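PDB 3C8J: natural killer cell receptor Ly49C from Mus musculus, which serves on natural killer cells as a disulfide-linked homodimeric receptor that recognises class I MHC molecules through a C-type lectin-like domain. Local coordinates for residues T99-S102 / G103-N107; E123-F126 / L127-H130. The protein carries 4 engineered substitutions. All coordinates share one frame; numbering follows the deposited sequence.

Interaction 1. Residues T99-S102 / G103-N107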
loop_
_atom_site.group_PDB
_atom_site.type_symbol
_atom_site.label_atom_id
_atom_site.label_comp_id
_atom_site.label_asym_id
_atom_site.label_seq_id
_atom_site.Cartn_x
_atom_site.Cartn_y
_atom_site.Cartn_z
ATOM N N THR A 99 -1.668 -12.447 -21.507
ATOM C CA THR A 99 -0.642 -12.400 -22.548
ATOM C C THR A 99 0.444 -13.425 -22.238
ATOM O O THR A 99 0.454 -13.991 -21.142
ATOM C CB THR A 99 0.032 -11.000 -22.680
ATOM O OG1 THR A 99 0.997 -10.818 -21.634
ATOM C CG2 THR A 99 -0.995 -9.872 -22.662
ATOM N N THR A 100 1.350 -13.644 -23.203
ATOM C CA THR A 100 2.584 -14.415 -22.986
ATOM C C THR A 100 3.442 -13.680 -21.972
ATOM O O THR A 100 3.158 -12.525 -21.655
ATOM C CB THR A 100 3.443 -14.565 -24.281
ATOM O OG1 THR A 100 4.034 -13.306 -24.616
ATOM C CG2 THR A 100 2.622 -15.090 -25.458
ATOM N N TRP A 101 4.488 -14.327 -21.466
ATOM C CA TRP A 101 5.410 -13.670 -20.546
ATOM C C TRP A 101 6.056 -12.476 -21.226
ATOM O O TRP A 101 6.060 -11.386 -20.697
ATOM C CB TRP A 101 6.488 -14.638 -20.059
ATOM C CG TRP A 101 7.408 -14.036 -19.043
ATOM C CD1 TRP A 101 7.234 -14.020 -17.696
ATOM C CD2 TRP A 101 8.641 -13.359 -19.297
ATOM N NE1 TRP A 101 8.283 -13.380 -17.089
ATOM C CE2 TRP A 101 9.160 -12.959 -18.053
ATOM C CE3 TRP A 101 9.364 -13.060 -20.459
ATOM C CZ2 TRP A 101 10.375 -12.278 -17.930
ATOM C CZ3 TRP A 101 10.569 -12.373 -20.337
ATOM C CH2 TRP A 101 11.052 -11.981 -19.075
ATOM N N SER A 102 6.590 -12.678 -22.413
ATOM C CA SER A 102 7.212 -11.581 -23.136
ATOM C C SER A 102 6.283 -10.369 -23.293
ATOM O O SER A 102 6.729 -9.228 -23.201
ATOM C CB SER A 102 7.701 -12.062 -24.493
ATOM O OG SER A 102 8.919 -11.416 -24.787
ATOM N N GLY A 103 4.995 -10.628 -23.528
ATOM C CA GLY A 103 4.000 -9.579 -23.683
ATOM C C GLY A 103 3.839 -8.852 -22.373
ATOM O O GLY A 103 3.665 -7.624 -22.337
ATOM N N CYS A 104 3.912 -9.620 -21.286
ATOM C CA CYS A 104 3.830 -9.070 -19.945
ATOM C C CYS A 104 5.009 -8.144 -19.679
ATOM O O CYS A 104 4.833 -6.993 -19.267
ATOM C CB CYS A 104 3.779 -10.199 -18.927
ATOM S SG CYS A 104 3.911 -9.659 -17.216
ATOM N N LYS A 105 6.212 -8.634 -19.939
ATOM C CA LYS A 105 7.376 -7.767 -19.904
ATOM C C LYS A 105 7.132 -6.518 -20.763
ATOM O O LYS A 105 7.361 -5.393 -20.310
ATOM C CB LYS A 105 8.642 -8.499 -20.380
ATOM C CG LYS A 105 9.858 -7.590 -20.361
ATOM C CD LYS A 105 11.154 -8.303 -20.528
ATOM C CE LYS A 105 12.248 -7.256 -20.700
ATOM N NZ LYS A 105 13.564 -7.867 -21.021
ATOM N N ALA A 106 6.668 -6.727 -21.994
ATOM C CA ALA A 106 6.420 -5.633 -22.927
ATOM C C ALA A 106 5.469 -4.594 -22.325
ATOM O O ALA A 106 5.826 -3.419 -22.242
ATOM C CB ALA A 106 5.888 -6.159 -24.239
ATOM N N ASN A 107 4.285 -5.035 -21.884
ATOM C CA ASN A 107 3.270 -4.122 -21.365
ATOM C C ASN A 107 3.788 -3.310 -20.216
ATOM O O ASN A 107 3.580 -2.104 -20.163
ATOM C CB ASN A 107 2.018 -4.864 -20.901
ATOM C CG ASN A 107 1.120 -5.291 -22.049
ATOM O OD1 ASN A 107 1.547 -5.392 -23.208
ATOM N ND2 ASN A 107 -0.144 -5.559 -21.725
#

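Interaction 2. Residues E123-F126 / L127-H130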
loop_
_atom_site.group_PDB
_atom_site.type_symbol
_atom_site.label_atom_id
_atom_site.label_comp_id
_atom_site.label_asym_id
_atom_site.label_seq_id
_atom_site.Cartn_x
_atom_site.Cartn_y
_atom_site.Cartn_z
ATOM N N GLU A 123 6.560 -10.102 0.915
ATOM C CA GLU A 123 5.999 -9.538 -0.291
ATOM C C GLU A 123 5.273 -10.602 -1.109
ATOM O O GLU A 123 4.145 -10.370 -1.540
ATOM C CB GLU A 123 7.066 -8.839 -1.128
ATOM C CG GLU A 123 6.468 -8.185 -2.361
ATOM C CD GLU A 123 7.466 -7.477 -3.232
ATOM O OE1 GLU A 123 7.034 -6.516 -3.891
ATOM O OE2 GLU A 123 8.657 -7.870 -3.274
ATOM N N LEU A 124 5.896 -11.760 -1.317
ATOM C CA LEU A 124 5.214 -12.854 -2.019
ATOM C C LEU A 124 3.814 -13.132 -1.422
ATOM O O LEU A 124 2.800 -13.100 -2.129
ATOM C CB LEU A 124 6.060 -14.140 -2.044
ATOM C CG LEU A 124 5.371 -15.448 -2.491
ATOM C CD1 LEU A 124 4.641 -15.328 -3.828
ATOM C CD2 LEU A 124 6.345 -16.586 -2.553
ATOM N N LYS A 125 3.780 -13.390 -0.123
ATOM C CA LYS A 125 2.536 -13.675 0.578
ATOM C C LYS A 125 1.564 -12.514 0.501
ATOM O O LYS A 125 0.367 -12.735 0.305
ATOM C CB LYS A 125 2.796 -14.060 2.029
ATOM C CG LYS A 125 3.554 -15.375 2.141
ATOM C CD LYS A 125 3.364 -16.052 3.480
ATOM C CE LYS A 125 4.443 -17.086 3.696
ATOM N NZ LYS A 125 4.578 -17.399 5.136
ATOM N N PHE A 126 2.045 -11.278 0.590
ATOM C CA PHE A 126 1.111 -10.190 0.417
ATOM C C PHE A 126 0.435 -10.281 -0.953
ATOM O O PHE A 126 -0.773 -10.115 -1.070
ATOM C CB PHE A 126 1.769 -8.829 0.553
ATOM C CG PHE A 126 0.980 -7.742 -0.109
ATOM C CD1 PHE A 126 -0.162 -7.244 0.484
ATOM C CD2 PHE A 126 1.355 -7.250 -1.345
ATOM C CE1 PHE A 126 -0.919 -6.262 -0.131
ATOM C CE2 PHE A 126 0.598 -6.250 -1.968
ATOM C CZ PHE A 126 -0.540 -5.768 -1.368
ATOM N N LEU A 127 1.215 -10.521 -1.991
ATOM C CA LEU A 127 0.659 -10.599 -3.343
ATOM C C LEU A 127 -0.377 -11.706 -3.480
ATOM O O LEU A 127 -1.467 -11.468 -4.020
ATOM C CB LEU A 127 1.761 -10.777 -4.356
ATOM C CG LEU A 127 2.607 -9.516 -4.501
ATOM C CD1 LEU A 127 3.878 -9.832 -5.232
ATOM C CD2 LEU A 127 1.805 -8.395 -5.207
ATOM N N GLN A 128 -0.082 -12.877 -2.922
ATOM C CA GLN A 128 -0.989 -14.007 -3.039
ATOM C C GLN A 128 -2.300 -13.809 -2.271
ATOM O O GLN A 128 -3.384 -14.202 -2.741
ATOM C CB GLN A 128 -0.300 -15.283 -2.622
ATOM C CG GLN A 128 0.908 -15.590 -3.451
ATOM C CD GLN A 128 1.685 -16.779 -2.942
ATOM O OE1 GLN A 128 1.992 -16.892 -1.757
ATOM N NE2 GLN A 128 2.011 -17.680 -3.843
ATOM N N ARG A 129 -2.214 -13.190 -1.094
ATOM C CA ARG A 129 -3.416 -12.795 -0.388
ATOM C C ARG A 129 -4.197 -11.768 -1.214
ATOM O O ARG A 129 -5.406 -11.728 -1.159
ATOM C CB ARG A 129 -3.069 -12.207 0.977
ATOM C CG ARG A 129 -2.638 -13.215 2.024
ATOM C CD ARG A 129 -2.390 -12.527 3.392
ATOM N NE ARG A 129 -0.963 -12.273 3.698
ATOM C CZ ARG A 129 -0.437 -11.051 3.791
ATOM N NH1 ARG A 129 -1.197 -9.982 3.610
ATOM N NH2 ARG A 129 0.837 -10.881 4.076
ATOM N N HIS A 130 -3.495 -10.927 -1.976
ATOM C CA HIS A 130 -4.128 -9.783 -2.629
ATOM C C HIS A 130 -4.847 -10.173 -3.925
ATOM O O HIS A 130 -6.003 -9.841 -4.180
ATOM C CB HIS A 130 -3.072 -8.751 -2.971
ATOM C CG HIS A 130 -3.603 -7.642 -3.808
ATOM N ND1 HIS A 130 -4.415 -6.655 -3.291
ATOM C CD2 HIS A 130 -3.516 -7.409 -5.138
ATOM C CE1 HIS A 130 -4.774 -5.833 -4.261
ATOM N NE2 HIS A 130 -4.250 -6.280 -5.396
#

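Interaction 1. Residues T99-S102 / G103-N107
T100 occupies the N-cap of helix 101-110, in the C-type lectin-like fold, and its hydroxyl takes a capping bond from G103. G103 N donates to T100 OG1 over 3.0 Å, supplying a first-turn amide with an acceptor that no preceding helical turn can offer. The hydroxyl lies between T100's own backbone N and carbonyl carbon (chi1 71°), which turns it toward the first helical turn and G103 N. One residue on, C104 N donates to T100 O at 3.0 Å. The same oxygen also accepts from T99 OG1, in plane and on a lone pair, so two donors grip it. The i to i+4 series that C104 begins continues with K105 N bonding to W101 O at 2.9 Å. K105 CB lies over one face of the W101 indole, and its extended chain leads on past the rim. Partners farther out fix the turn against the domain: W101 NE1 donates to I138 O, the indole meets W137 with the ring planes roughly perpendicular, and C104 is in disulfide linkage with C192. T99 belongs to a segment implicated in MHC class I binding. Beyond the rim of the six-membered ring, K105 CD lies 4.0 Å from W101 CH2.

Interaction 2. Residues E123-F126 / L127-H130
F126 and L127, neighbours on helix 121-130, bury the most surface here and show how one helical turn can pack on its own side chains. The F126 ring leans forward toward the C-terminal end of the helix, CG anti to the backbone N (chi1 158°), and lies beside the next residue: L127 CD2 is 4.1 Å from F126 CD2, the two side chains crossing at a slant. Over one face of the phenyl sits H130 CB, 4.2 Å from F126 CZ. The H130 imidazole follows at a modest 24° between planes, but the rings are slid apart and barely overlap. At the phenyl's edge comes R129 NH1. The R129 chain, bent at chi3, folds its guanidinium back on the preceding turn, with K125 O and F126 CA beneath one face. On another side of the helix L124 CD1 lies alongside the Q128 amide group, the two side chains crossing. Beneath these side chains run i to i+4 backbone bonds: L127 N to E123 O and R129 N to K125 O are nearly straight, whereas H130 N to F126 O is weak, at the last residue of the helix. L127 reaches Y92 and F94 of strand 90-96 and L176 of strand 173-176; F126 stacks on Y87 of strand 82-88, where H130 NE2 also bonds Y83 OH, so the helix packs against the sheet.

How the interactions relate
From the N terminus the chain runs through strands 82-88 and 90-96 and the short strand 98-99 before interaction 1 starts helix 101-110. A connecting segment then leads to helix 121-130, whose last two turns hold interaction 2. Each contact closes only a local turn, and the two follow in series without nesting or crossing. Their centres lie 21 Å apart, on opposite sides of the chain's centre, and their nearest atoms about 12 Å apart. Both helices are nevertheless tied to the same sheet: interaction 1 reaches strands 136-143 and 190-197, interaction 2 strands 82-88, 90-96 and 173-176. Together they illustrate two helices held separately on one lectin-like framework.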